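Long-range contacts in SAM-dependent methyltransferase (Streptococcus pneumoniae, PDB 3KR9), which probably methylates N1 of adenine 22 in tRNA, using S-adenosylmethionine as the methyl donor: residues A[86-91]-A[110-115]; A[74-79]-A[100-105]; A[78-83]-A[106-111]. All coordinates share one frame; numbering follows the deposited sequence.

Contact 1 (A[86-91]-A[110-115]); sequences SVITIA and ANVERL
Ile88 lays the CD1 end of its side chain across Val112, the two side chains meeting at about a right angle, with CD1 of Ile88 4.0 Å from CG2 of Val112. The placement follows from the first torsion of Ile88: CG1 stands anti to the carbonyl carbon (chi1 -65°), and the nearly straight chi2 then carries CD1 onto both methyls of the valine. On the same face of the sheet, CD1 of Leu115 approaches CD1 of Ile88 more loosely, at 4.3 Å. Val87 and Arg114 point to the other face. There the arginine takes its charged end away from Val87, and its guanidinium forms a salt bridge with Glu156 and a hydrogen bond with the carbonyl of Phe12.

The strands are zipped together where 114-119 begins. Ser86 O is gripped by two amides: Glu113 N at 2.9 Å and Arg114 N at 3.1 Å. The second meets the oxygen nearly head-on (C=O...N 160°), while the first is tilted out of the carbonyl plane. The carbonyl of the same Arg114 in turn receives Ile88 N on its O at 3.0 Å, in the plane of the C=O, and also takes a CA-H...O contact from Val87 CA at 3.2 Å. Beside this double grip on Ser86, the extended side chain of Glu113 runs along the serine, its CD 3.8 Å from Ser86 CB, whereas Ser86 OG turns to Ile18 N of the neighbouring strand 17-22. The pairs Val87-Arg114 and Ile88-Leu115 are parallel bridges, and the strands joined are the two of a beta-alpha-beta unit whose crossover is helix 95-104, within the central sheet of the class I Rossmann-like methyltransferase fold.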
ATOM      1  N   SER A  86     -15.370   6.930   0.681  1.00 17.68           N
ATOM      2  CA  SER A  86     -14.487   8.102   0.537  1.00 17.78           C
ATOM      3  C   SER A  86     -13.016   7.707   0.668  1.00 18.17           C
ATOM      4  O   SER A  86     -12.127   8.458   0.255  1.00 18.39           O
ATOM      5  CB  SER A  86     -14.833   9.202   1.576  1.00 16.16           C
ATOM      6  OG  SER A  86     -14.766   8.670   2.916  1.00 15.17           O
ATOM      7  N   VAL A  87     -12.751   6.546   1.263  1.00 16.63           N
ATOM      8  CA  VAL A  87     -11.345   6.075   1.497  1.00 15.98           C
ATOM      9  C   VAL A  87     -11.270   4.564   1.186  1.00 15.45           C
ATOM     10  O   VAL A  87     -12.186   3.847   1.517  1.00 14.02           O
ATOM     11  CB  VAL A  87     -10.904   6.310   2.974  1.00 17.05           C
ATOM     12  CG1 VAL A  87      -9.464   5.854   3.242  1.00 16.07           C
ATOM     13  CG2 VAL A  87     -11.076   7.807   3.373  1.00 16.17           C
ATOM     14  N   ILE A  88     -10.181   4.107   0.547  1.00 14.54           N
ATOM     15  CA  ILE A  88      -9.960   2.730   0.251  1.00 16.02           C
ATOM     16  C   ILE A  88      -8.543   2.421   0.748  1.00 15.89           C
ATOM     17  O   ILE A  88      -7.615   3.210   0.556  1.00 16.12           O
ATOM     18  CB  ILE A  88     -10.049   2.454  -1.276  1.00 17.18           C
ATOM     19  CG1 ILE A  88     -11.477   2.712  -1.816  1.00 19.58           C
ATOM     20  CG2 ILE A  88      -9.696   1.005  -1.592  1.00 15.57           C
ATOM     21  CD1 ILE A  88     -11.486   2.723  -3.386  1.00 19.11           C
ATOM     22  N   THR A  89      -8.435   1.326   1.495  1.00 15.77           N
ATOM     23  CA  THR A  89      -7.168   0.797   1.929  1.00 16.00           C
ATOM     24  C   THR A  89      -6.985  -0.502   1.152  1.00 15.65           C
ATOM     25  O   THR A  89      -7.959  -1.243   0.995  1.00 15.22           O
ATOM     26  CB  THR A  89      -7.232   0.455   3.462  1.00 16.59           C
ATOM     27  OG1 THR A  89      -8.449  -0.222   3.764  1.00 16.45           O
ATOM     28  CG2 THR A  89      -7.282   1.784   4.331  1.00 18.54           C
ATOM     29  N   ILE A  90      -5.755  -0.779   0.710  1.00 15.25           N
ATOM     30  CA  ILE A  90      -5.409  -2.008   0.044  1.00 16.28           C
ATOM     31  C   ILE A  90      -4.005  -2.269   0.573  1.00 17.09           C
ATOM     32  O   ILE A  90      -3.053  -1.547   0.246  1.00 18.29           O
ATOM     33  CB  ILE A  90      -5.342  -1.895  -1.555  1.00 15.97           C
ATOM     34  CG1 ILE A  90      -6.587  -1.195  -2.114  1.00 17.47           C
ATOM     35  CG2 ILE A  90      -5.171  -3.323  -2.160  1.00 13.97           C
ATOM     36  CD1 ILE A  90      -6.705  -1.136  -3.721  1.00 17.03           C
ATOM     37  N   ALA A  91      -3.875  -3.292   1.410  1.00 17.74           N
ATOM     38  CA  ALA A  91      -2.664  -3.523   2.174  1.00 17.42           C
ATOM     39  C   ALA A  91      -2.335  -5.018   2.099  1.00 18.41           C
ATOM     40  O   ALA A  91      -3.240  -5.841   1.930  1.00 18.28           O
ATOM     41  CB  ALA A  91      -2.902  -3.126   3.627  1.00 17.12           C
ATOM     42  N   ALA A 110     -13.154   7.950  -9.220  1.00 21.24           N
ATOM     43  CA  ALA A 110     -13.169   9.427  -9.297  1.00 22.25           C
ATOM     44  C   ALA A 110     -13.769  10.074  -8.017  1.00 23.20           C
ATOM     45  O   ALA A 110     -13.312  11.125  -7.576  1.00 22.55           O
ATOM     46  CB  ALA A 110     -13.921   9.905 -10.543  1.00 21.70           C
ATOM     47  N   ASN A 111     -14.771   9.445  -7.401  1.00 23.18           N
ATOM     48  CA  ASN A 111     -15.420  10.078  -6.266  1.00 25.07           C
ATOM     49  C   ASN A 111     -14.848   9.590  -4.896  1.00 25.63           C
ATOM     50  O   ASN A 111     -15.402   9.856  -3.821  1.00 26.62           O
ATOM     51  CB  ASN A 111     -16.938   9.871  -6.364  1.00 25.36           C
ATOM     52  CG  ASN A 111     -17.724  10.972  -5.707  1.00 28.50           C
ATOM     53  OD1 ASN A 111     -17.235  12.088  -5.495  1.00 31.65           O
ATOM     54  ND2 ASN A 111     -18.965  10.662  -5.358  1.00 33.43           N
ATOM     55  N   VAL A 112     -13.718   8.901  -4.931  1.00 24.10           N
ATOM     56  CA  VAL A 112     -13.041   8.487  -3.690  1.00 22.55           C
ATOM     57  C   VAL A 112     -12.019   9.544  -3.374  1.00 22.28           C
ATOM     58  O   VAL A 112     -11.307   9.924  -4.278  1.00 21.63           O
ATOM     59  CB  VAL A 112     -12.396   7.071  -3.892  1.00 22.25           C
ATOM     60  CG1 VAL A 112     -11.578   6.631  -2.670  1.00 21.94           C
ATOM     61  CG2 VAL A 112     -13.513   6.035  -4.193  1.00 19.94           C
ATOM     62  N   GLU A 113     -11.952  10.054  -2.119  1.00 22.19           N
ATOM     63  CA  GLU A 113     -11.016  11.137  -1.787  1.00 22.20           C
ATOM     64  C   GLU A 113      -9.591  10.605  -1.705  1.00 21.45           C
ATOM     65  O   GLU A 113      -8.615  11.248  -2.148  1.00 20.37           O
ATOM     66  CB  GLU A 113     -11.361  11.796  -0.416  1.00 23.04           C
ATOM     67  CG  GLU A 113     -12.814  12.278  -0.279  1.00 27.44           C
ATOM     68  CD  GLU A 113     -13.216  12.570   1.163  1.00 32.41           C
ATOM     69  OE1 GLU A 113     -12.440  12.311   2.104  1.00 32.41           O
ATOM     70  OE2 GLU A 113     -14.347  13.032   1.366  1.00 35.96           O
ATOM     71  N   ARG A 114      -9.468   9.416  -1.128  1.00 18.90           N
ATOM     72  CA  ARG A 114      -8.160   8.966  -0.740  1.00 18.95           C
ATOM     73  C   ARG A 114      -7.996   7.413  -0.817  1.00 18.40           C
ATOM     74  O   ARG A 114      -8.931   6.665  -0.516  1.00 19.07           O
ATOM     75  CB  ARG A 114      -7.886   9.494   0.679  1.00 18.17           C
ATOM     76  CG  ARG A 114      -6.544   9.039   1.248  1.00 18.53           C
ATOM     77  CD  ARG A 114      -6.371   9.642   2.675  1.00 20.62           C
ATOM     78  NE  ARG A 114      -5.961  11.051   2.606  1.00 19.27           N
ATOM     79  CZ  ARG A 114      -5.427  11.694   3.640  1.00 23.82           C
ATOM     80  NH1 ARG A 114      -5.301  11.053   4.787  1.00 18.76           N
ATOM     81  NH2 ARG A 114      -5.048  12.976   3.539  1.00 21.34           N
ATOM     82  N   LEU A 115      -6.825   6.988  -1.285  1.00 17.61           N
ATOM     83  CA  LEU A 115      -6.411   5.619  -1.353  1.00 18.93           C
ATOM     84  C   LEU A 115      -5.216   5.493  -0.464  1.00 17.94           C
ATOM     85  O   LEU A 115      -4.313   6.312  -0.547  1.00 18.82           O
ATOM     86  CB  LEU A 115      -5.947   5.267  -2.751  1.00 19.11           C
ATOM     87  CG  LEU A 115      -6.882   4.990  -3.918  1.00 25.35           C
ATOM     88  CD1 LEU A 115      -8.274   5.600  -3.875  1.00 24.87           C
ATOM     89  CD2 LEU A 115      -6.108   5.236  -5.268  1.00 27.94           C
TER

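Contact 2 (A[74-79]-A[100-105]); sequences NGLAAF and RILEEG
Leu76 packs against the last turn of helix 95-104, where its CG lies 3.7 Å from CG2 of Ile101. With CG anti to its own carbonyl carbon (chi1 -62°) and chi2 close to straight, the leucine directs CD1 past the carbonyl oxygen of Ile101 to the backbone of Gly105, 3.6 Å from Gly105 CA. CD2 instead stays over the Ile101 methyl, so the two branches straddle different parts of the last turn. Ile101 answers with its CG2 branch, which is set anti to the backbone N and also touches Gly75 CA at 3.8 Å.

At both glycines it is thus the backbone itself that meets a side chain: Gly75, with positive phi, under the isoleucine, and Gly105, the first residue to leave helical geometry, under the leucine. Through Leu76 the contact joins the start of the 3-10 turn 76-78, in the connection between strands 68-72 and 87-93 of the Rossmann-like fold, to the helix that follows 87-93. Leu76 also touches Leu20 and Val22 of strand 17-22.

No direct hydrogen bond crosses here, but water 2 bridges the backbones, accepting from Leu76 N at 2.9 Å and donating to Ile101 O at 2.7 Å. On the solvent-exposed side, water 1 takes a good bond from Arg100 NH1, at the edge of the guanidinium, and a weak one from Asn74 ND2. Within the helix, Glu104 OE2 lies over one face of the Arg100 guanidinium, and Glu104 OE1 makes a long salt bridge with Arg100 NH1 (3.7 Å), with no N-H aimed at it.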
ATOM      1  N   ASN A  74     -14.106  -9.680  -6.080  1.00 24.01           N
ATOM      2  CA  ASN A  74     -12.685  -9.449  -6.297  1.00 24.32           C
ATOM      3  C   ASN A  74     -12.358  -7.958  -6.407  1.00 23.01           C
ATOM      4  O   ASN A  74     -12.911  -7.247  -7.264  1.00 21.32           O
ATOM      5  CB  ASN A  74     -12.263 -10.117  -7.566  1.00 25.71           C
ATOM      6  CG  ASN A  74     -10.779 -10.021  -7.790  1.00 28.04           C
ATOM      7  OD1 ASN A  74      -9.947 -10.323  -6.897  1.00 32.02           O
ATOM      8  ND2 ASN A  74     -10.421  -9.630  -8.983  1.00 28.09           N
ATOM      9  N   GLY A  75     -11.434  -7.520  -5.566  1.00 21.98           N
ATOM     10  CA  GLY A  75     -10.911  -6.153  -5.613  1.00 21.81           C
ATOM     11  C   GLY A  75     -12.004  -5.127  -5.561  1.00 20.48           C
ATOM     12  O   GLY A  75     -12.812  -5.133  -4.649  1.00 19.76           O
ATOM     13  N   LEU A  76     -12.020  -4.214  -6.538  1.00 20.32           N
ATOM     14  CA  LEU A  76     -12.979  -3.095  -6.512  1.00 19.97           C
ATOM     15  C   LEU A  76     -14.403  -3.487  -6.889  1.00 20.82           C
ATOM     16  O   LEU A  76     -15.334  -2.686  -6.769  1.00 21.62           O
ATOM     17  CB  LEU A  76     -12.475  -1.935  -7.371  1.00 18.60           C
ATOM     18  CG  LEU A  76     -11.144  -1.316  -6.917  1.00 19.84           C
ATOM     19  CD1 LEU A  76     -10.840  -0.009  -7.754  1.00 15.00           C
ATOM     20  CD2 LEU A  76     -11.086  -1.028  -5.373  1.00 13.20           C
ATOM     21  N   ALA A  77     -14.604  -4.722  -7.357  1.00 21.89           N
ATOM     22  CA  ALA A  77     -16.003  -5.238  -7.467  1.00 22.61           C
ATOM     23  C   ALA A  77     -16.802  -5.179  -6.135  1.00 23.53           C
ATOM     24  O   ALA A  77     -18.008  -5.307  -6.130  1.00 22.91           O
ATOM     25  CB  ALA A  77     -16.017  -6.685  -8.015  1.00 23.14           C
ATOM     26  N   ALA A  78     -16.111  -5.011  -5.010  1.00 23.46           N
ATOM     27  CA  ALA A  78     -16.737  -4.907  -3.681  1.00 23.88           C
ATOM     28  C   ALA A  78     -17.520  -3.636  -3.415  1.00 24.64           C
ATOM     29  O   ALA A  78     -18.178  -3.523  -2.377  1.00 24.45           O
ATOM     30  CB  ALA A  78     -15.637  -5.046  -2.600  1.00 24.32           C
ATOM     31  N   PHE A  79     -17.431  -2.649  -4.314  1.00 23.93           N
ATOM     32  CA  PHE A  79     -18.219  -1.463  -4.121  1.00 24.26           C
ATOM     33  C   PHE A  79     -18.730  -0.842  -5.406  1.00 24.96           C
ATOM     34  O   PHE A  79     -18.358  -1.270  -6.521  1.00 24.21           O
ATOM     35  CB  PHE A  79     -17.464  -0.417  -3.276  1.00 23.69           C
ATOM     36  CG  PHE A  79     -16.543   0.507  -4.084  1.00 23.55           C
ATOM     37  CD1 PHE A  79     -16.689   1.900  -3.993  1.00 18.46           C
ATOM     38  CD2 PHE A  79     -15.533  -0.011  -4.909  1.00 20.82           C
ATOM     39  CE1 PHE A  79     -15.859   2.756  -4.682  1.00 19.99           C
ATOM     40  CE2 PHE A  79     -14.668   0.872  -5.604  1.00 23.91           C
ATOM     41  CZ  PHE A  79     -14.835   2.256  -5.484  1.00 20.79           C
ATOM     42  N   ARG A 100      -3.166  -3.851 -10.418  1.00 20.49           N
ATOM     43  CA  ARG A 100      -4.205  -4.566 -11.192  1.00 19.14           C
ATOM     44  C   ARG A 100      -5.584  -4.330 -10.588  1.00 18.04           C
ATOM     45  O   ARG A 100      -6.577  -4.086 -11.289  1.00 16.49           O
ATOM     46  CB  ARG A 100      -3.895  -6.066 -11.209  1.00 20.36           C
ATOM     47  CG  ARG A 100      -4.740  -6.923 -12.115  1.00 19.42           C
ATOM     48  CD  ARG A 100      -4.404  -8.406 -11.751  1.00 22.65           C
ATOM     49  NE  ARG A 100      -4.834  -9.283 -12.827  1.00 24.46           N
ATOM     50  CZ  ARG A 100      -6.029  -9.870 -12.864  1.00 24.26           C
ATOM     51  NH1 ARG A 100      -6.891  -9.757 -11.839  1.00 22.18           N
ATOM     52  NH2 ARG A 100      -6.341 -10.616 -13.899  1.00 21.45           N
ATOM     53  N   ILE A 101      -5.695  -4.411  -9.275  1.00 16.48           N
ATOM     54  CA  ILE A 101      -7.003  -4.126  -8.684  1.00 17.52           C
ATOM     55  C   ILE A 101      -7.470  -2.675  -8.947  1.00 18.77           C
ATOM     56  O   ILE A 101      -8.644  -2.424  -9.181  1.00 19.73           O
ATOM     57  CB  ILE A 101      -6.972  -4.282  -7.090  1.00 17.21           C
ATOM     58  CG1 ILE A 101      -6.826  -5.779  -6.730  1.00 16.50           C
ATOM     59  CG2 ILE A 101      -8.262  -3.611  -6.492  1.00 14.68           C
ATOM     60  CD1 ILE A 101      -6.217  -6.012  -5.301  1.00 14.29           C
ATOM     61  N   LEU A 102      -6.546  -1.727  -8.909  1.00 19.53           N
ATOM     62  CA  LEU A 102      -6.940  -0.315  -9.126  1.00 21.35           C
ATOM     63  C   LEU A 102      -7.366  -0.185 -10.601  1.00 21.86           C
ATOM     64  O   LEU A 102      -8.346   0.458 -10.914  1.00 21.12           O
ATOM     65  CB  LEU A 102      -5.767   0.616  -8.829  1.00 20.04           C
ATOM     66  CG  LEU A 102      -5.434   0.704  -7.316  1.00 22.61           C
ATOM     67  CD1 LEU A 102      -4.289   1.686  -6.991  1.00 20.06           C
ATOM     68  CD2 LEU A 102      -6.712   1.154  -6.638  1.00 18.47           C
ATOM     69  N   GLU A 103      -6.628  -0.844 -11.478  1.00 22.43           N
ATOM     70  CA  GLU A 103      -6.875  -0.699 -12.930  1.00 24.83           C
ATOM     71  C   GLU A 103      -8.243  -1.231 -13.323  1.00 24.74           C
ATOM     72  O   GLU A 103      -9.021  -0.550 -13.957  1.00 24.69           O
ATOM     73  CB  GLU A 103      -5.807  -1.423 -13.742  1.00 24.59           C
ATOM     74  CG  GLU A 103      -6.173  -1.552 -15.210  1.00 30.02           C
ATOM     75  CD  GLU A 103      -5.532  -0.483 -16.054  1.00 33.21           C
ATOM     76  OE1 GLU A 103      -4.286  -0.399 -16.025  1.00 39.77           O
ATOM     77  OE2 GLU A 103      -6.255   0.229 -16.779  1.00 35.48           O
ATOM     78  N   GLU A 104      -8.542  -2.454 -12.916  1.00 25.70           N
ATOM     79  CA  GLU A 104      -9.868  -3.041 -13.145  1.00 26.52           C
ATOM     80  C   GLU A 104     -11.057  -2.280 -12.576  1.00 25.08           C
ATOM     81  O   GLU A 104     -12.146  -2.341 -13.118  1.00 24.57           O
ATOM     82  CB  GLU A 104      -9.887  -4.493 -12.668  1.00 27.26           C
ATOM     83  CG  GLU A 104      -8.755  -5.290 -13.289  1.00 32.05           C
ATOM     84  CD  GLU A 104      -9.086  -6.760 -13.360  1.00 37.68           C
ATOM     85  OE1 GLU A 104      -9.597  -7.287 -12.354  1.00 37.99           O
ATOM     86  OE2 GLU A 104      -8.851  -7.379 -14.431  1.00 40.45           O
ATOM     87  N   GLY A 105     -10.888  -1.555 -11.473  1.00 23.91           N
ATOM     88  CA  GLY A 105     -12.023  -0.764 -11.042  1.00 22.46           C
ATOM     89  C   GLY A 105     -11.841   0.729 -11.245  1.00 23.19           C
ATOM     90  O   GLY A 105     -12.483   1.518 -10.581  1.00 21.57           O
TER
HETATM   91  O   HOH W   1      -7.212  -8.424  -9.414  1.00 23.04           O
HETATM   92  O   HOH W   2     -10.582  -4.357  -9.074  1.00 17.50           O

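Contact 3 (A[78-83]-A[106-111]); sequences AFEETD and LGKLAN
Lys108 and Phe79 make the apolar part of the contact: the lysine chain and the phenylalanine lie alongside each other, running in opposite senses, with Lys108 CB 3.6 Å from CZ of the ring and Lys108 CD 3.8 Å from CE2. The approach to the ring is oblique. Leu109 CD2 adds a looser touch at CZ.

The direct hydrogen bond across the segments also comes from this lysine. Beyond CG its chain is fully extended, which carries NZ to Phe79 O at 2.7 Å, almost in line with the carbonyl (C=O...N 169°). NZ also bonds to Leu76 O, so the ammonium holds two carbonyls of one loop. Both segments are loops at one end of the parallel strands of the Rossmann-like fold: 78-83 leads towards strand 87-93, while the loop 106-111 carries the chain from helix 95-104 towards strand 114-119.

The charged and water-mediated contacts lie toward the surface. Glu80 OE1 stands 4.0 Å from Lys108 NZ, too far for a salt bridge, though the opposite charges probably favour each other. Glu81, bent at chi2 (-62°), curls its carboxylate back over the lysine backbone, OE2 3.3 Å from Lys108 CA. Water 4 donates to Glu81 OE2 and, at 3.2 Å, to Gly107 O. Within 78-83, Asp83 OD2 accepts Glu80 N on its anti side and is also salt-bridged to Arg71.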
ATOM      1  N   ALA A  78     -16.111  -5.011  -5.010  1.00 23.46           N
ATOM      2  CA  ALA A  78     -16.737  -4.907  -3.681  1.00 23.88           C
ATOM      3  C   ALA A  78     -17.520  -3.636  -3.415  1.00 24.64           C
ATOM      4  O   ALA A  78     -18.178  -3.523  -2.377  1.00 24.45           O
ATOM      5  CB  ALA A  78     -15.637  -5.046  -2.600  1.00 24.32           C
ATOM      6  N   PHE A  79     -17.431  -2.649  -4.314  1.00 23.93           N
ATOM      7  CA  PHE A  79     -18.219  -1.463  -4.121  1.00 24.26           C
ATOM      8  C   PHE A  79     -18.730  -0.842  -5.406  1.00 24.96           C
ATOM      9  O   PHE A  79     -18.358  -1.270  -6.521  1.00 24.21           O
ATOM     10  CB  PHE A  79     -17.464  -0.417  -3.276  1.00 23.69           C
ATOM     11  CG  PHE A  79     -16.543   0.507  -4.084  1.00 23.55           C
ATOM     12  CD1 PHE A  79     -16.689   1.900  -3.993  1.00 18.46           C
ATOM     13  CD2 PHE A  79     -15.533  -0.011  -4.909  1.00 20.82           C
ATOM     14  CE1 PHE A  79     -15.859   2.756  -4.682  1.00 19.99           C
ATOM     15  CE2 PHE A  79     -14.668   0.872  -5.604  1.00 23.91           C
ATOM     16  CZ  PHE A  79     -14.835   2.256  -5.484  1.00 20.79           C
ATOM     17  N   GLU A  80     -19.640   0.119  -5.206  1.00 26.05           N
ATOM     18  CA  GLU A  80     -20.361   0.831  -6.261  1.00 27.80           C
ATOM     19  C   GLU A  80     -20.505   2.305  -5.839  1.00 27.10           C
ATOM     20  O   GLU A  80     -20.374   2.616  -4.656  1.00 26.52           O
ATOM     21  CB  GLU A  80     -21.760   0.224  -6.427  1.00 28.27           C
ATOM     22  CG  GLU A  80     -21.756  -1.259  -6.652  1.00 31.25           C
ATOM     23  CD  GLU A  80     -21.297  -1.634  -8.034  1.00 37.23           C
ATOM     24  OE1 GLU A  80     -20.998  -0.719  -8.839  1.00 36.00           O
ATOM     25  OE2 GLU A  80     -21.234  -2.859  -8.313  1.00 40.20           O
ATOM     26  N   GLU A  81     -20.789   3.199  -6.805  1.00 27.36           N
ATOM     27  CA  GLU A  81     -20.881   4.639  -6.550  1.00 26.82           C
ATOM     28  C   GLU A  81     -21.839   4.895  -5.434  1.00 26.41           C
ATOM     29  O   GLU A  81     -21.642   5.828  -4.631  1.00 26.24           O
ATOM     30  CB  GLU A  81     -21.372   5.422  -7.784  1.00 27.93           C
ATOM     31  CG  GLU A  81     -20.410   5.415  -8.972  1.00 30.82           C
ATOM     32  CD  GLU A  81     -19.087   6.063  -8.620  1.00 35.18           C
ATOM     33  OE1 GLU A  81     -19.081   7.024  -7.818  1.00 38.44           O
ATOM     34  OE2 GLU A  81     -18.047   5.598  -9.105  1.00 39.16           O
ATOM     35  N   THR A  82     -22.900   4.086  -5.394  1.00 26.05           N
ATOM     36  CA  THR A  82     -23.965   4.303  -4.447  1.00 26.95           C
ATOM     37  C   THR A  82     -23.474   4.083  -3.005  1.00 25.85           C
ATOM     38  O   THR A  82     -24.039   4.637  -2.056  1.00 26.22           O
ATOM     39  CB  THR A  82     -25.195   3.404  -4.733  1.00 27.72           C
ATOM     40  OG1 THR A  82     -26.255   3.751  -3.820  1.00 33.35           O
ATOM     41  CG2 THR A  82     -24.851   1.944  -4.523  1.00 26.40           C
ATOM     42  N   ASP A  83     -22.386   3.332  -2.832  1.00 24.33           N
ATOM     43  CA  ASP A  83     -21.865   3.125  -1.459  1.00 23.54           C
ATOM     44  C   ASP A  83     -21.240   4.397  -0.834  1.00 22.99           C
ATOM     45  O   ASP A  83     -21.102   4.461   0.381  1.00 22.51           O
ATOM     46  CB  ASP A  83     -20.874   1.935  -1.399  1.00 23.58           C
ATOM     47  CG  ASP A  83     -21.503   0.628  -1.838  1.00 23.58           C
ATOM     48  OD1 ASP A  83     -22.549   0.264  -1.279  1.00 24.00           O
ATOM     49  OD2 ASP A  83     -20.956  -0.036  -2.746  1.00 24.51           O
ATOM     50  N   LEU A 106     -10.988   1.111 -12.212  1.00 24.03           N
ATOM     51  CA  LEU A 106     -10.549   2.504 -12.393  1.00 24.20           C
ATOM     52  C   LEU A 106     -11.721   3.468 -12.579  1.00 25.26           C
ATOM     53  O   LEU A 106     -11.728   4.614 -12.045  1.00 24.01           O
ATOM     54  CB  LEU A 106      -9.493   2.595 -13.522  1.00 24.00           C
ATOM     55  CG  LEU A 106      -8.846   3.931 -13.917  1.00 27.00           C
ATOM     56  CD1 LEU A 106      -8.023   4.471 -12.754  1.00 24.36           C
ATOM     57  CD2 LEU A 106      -7.974   3.827 -15.267  1.00 23.37           C
ATOM     58  N   GLY A 107     -12.746   2.994 -13.267  1.00 25.20           N
ATOM     59  CA  GLY A 107     -13.952   3.786 -13.468  1.00 25.07           C
ATOM     60  C   GLY A 107     -14.743   4.204 -12.229  1.00 26.42           C
ATOM     61  O   GLY A 107     -15.637   5.033 -12.357  1.00 27.60           O
ATOM     62  N   LYS A 108     -14.444   3.660 -11.042  1.00 25.37           N
ATOM     63  CA  LYS A 108     -15.217   3.976  -9.787  1.00 25.08           C
ATOM     64  C   LYS A 108     -14.475   4.855  -8.806  1.00 23.55           C
ATOM     65  O   LYS A 108     -14.984   5.220  -7.756  1.00 25.51           O
ATOM     66  CB  LYS A 108     -15.535   2.689  -9.008  1.00 25.28           C
ATOM     67  CG  LYS A 108     -16.326   1.627  -9.789  1.00 27.29           C
ATOM     68  CD  LYS A 108     -16.377   0.323  -8.972  1.00 26.05           C
ATOM     69  CE  LYS A 108     -17.209  -0.689  -9.648  1.00 27.40           C
ATOM     70  NZ  LYS A 108     -17.149  -1.899  -8.870  1.00 27.19           N
ATOM     71  N   LEU A 109     -13.259   5.190  -9.140  1.00 21.31           N
ATOM     72  CA  LEU A 109     -12.376   5.825  -8.205  1.00 21.34           C
ATOM     73  C   LEU A 109     -12.513   7.356  -8.198  1.00 20.89           C
ATOM     74  O   LEU A 109     -12.035   7.994  -7.267  1.00 20.65           O
ATOM     75  CB  LEU A 109     -10.954   5.452  -8.556  1.00 19.84           C
ATOM     76  CG  LEU A 109     -10.563   3.997  -8.403  1.00 20.57           C
ATOM     77  CD1 LEU A 109      -9.083   3.830  -8.794  1.00 21.90           C
ATOM     78  CD2 LEU A 109     -10.812   3.529  -6.947  1.00 25.13           C
ATOM     79  N   ALA A 110     -13.154   7.950  -9.220  1.00 21.24           N
ATOM     80  CA  ALA A 110     -13.169   9.427  -9.297  1.00 22.25           C
ATOM     81  C   ALA A 110     -13.769  10.074  -8.017  1.00 23.20           C
ATOM     82  O   ALA A 110     -13.312  11.125  -7.576  1.00 22.55           O
ATOM     83  CB  ALA A 110     -13.921   9.905 -10.543  1.00 21.70           C
ATOM     84  N   ASN A 111     -14.771   9.445  -7.401  1.00 23.18           N
ATOM     85  CA  ASN A 111     -15.420  10.078  -6.266  1.00 25.07           C
ATOM     86  C   ASN A 111     -14.848   9.590  -4.896  1.00 25.63           C
ATOM     87  O   ASN A 111     -15.402   9.856  -3.821  1.00 26.62           O
ATOM     88  CB  ASN A 111     -16.938   9.871  -6.364  1.00 25.36           C
ATOM     89  CG  ASN A 111     -17.724  10.972  -5.707  1.00 28.50           C
ATOM     90  OD1 ASN A 111     -17.235  12.088  -5.495  1.00 31.65           O
ATOM     91  ND2 ASN A 111     -18.965  10.662  -5.358  1.00 33.43           N
TER
HETATM   92  O   HOH W   3     -19.837   7.527  -4.636  1.00 43.77           O
HETATM   93  O   HOH W   4     -18.723   4.985 -11.453  1.00 59.25           O

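Contacts 1 and 3 lie at the N-terminal ends of strands 87-93 and 114-119, and contact 2 adjoins both; its centre is about 12 Å from that of contact 1 and about 9 Å from that of contact 3. Ile90 CD1 of contact 1 packs on Leu102 CD2 of contact 2 at 3.7 Å, while Ile88 CD1 meets Leu109 CD2 of contact 3, also at 3.7 Å. Contacts 2 and 3 share Ala78 and Phe79, and Phe79 touches Ile88 and Val112 of contact 1. In class I methyltransferases S-adenosylmethionine binds at the C-terminal ends of the parallel strands, so contacts 1 and 3 are probably structural and away from that site.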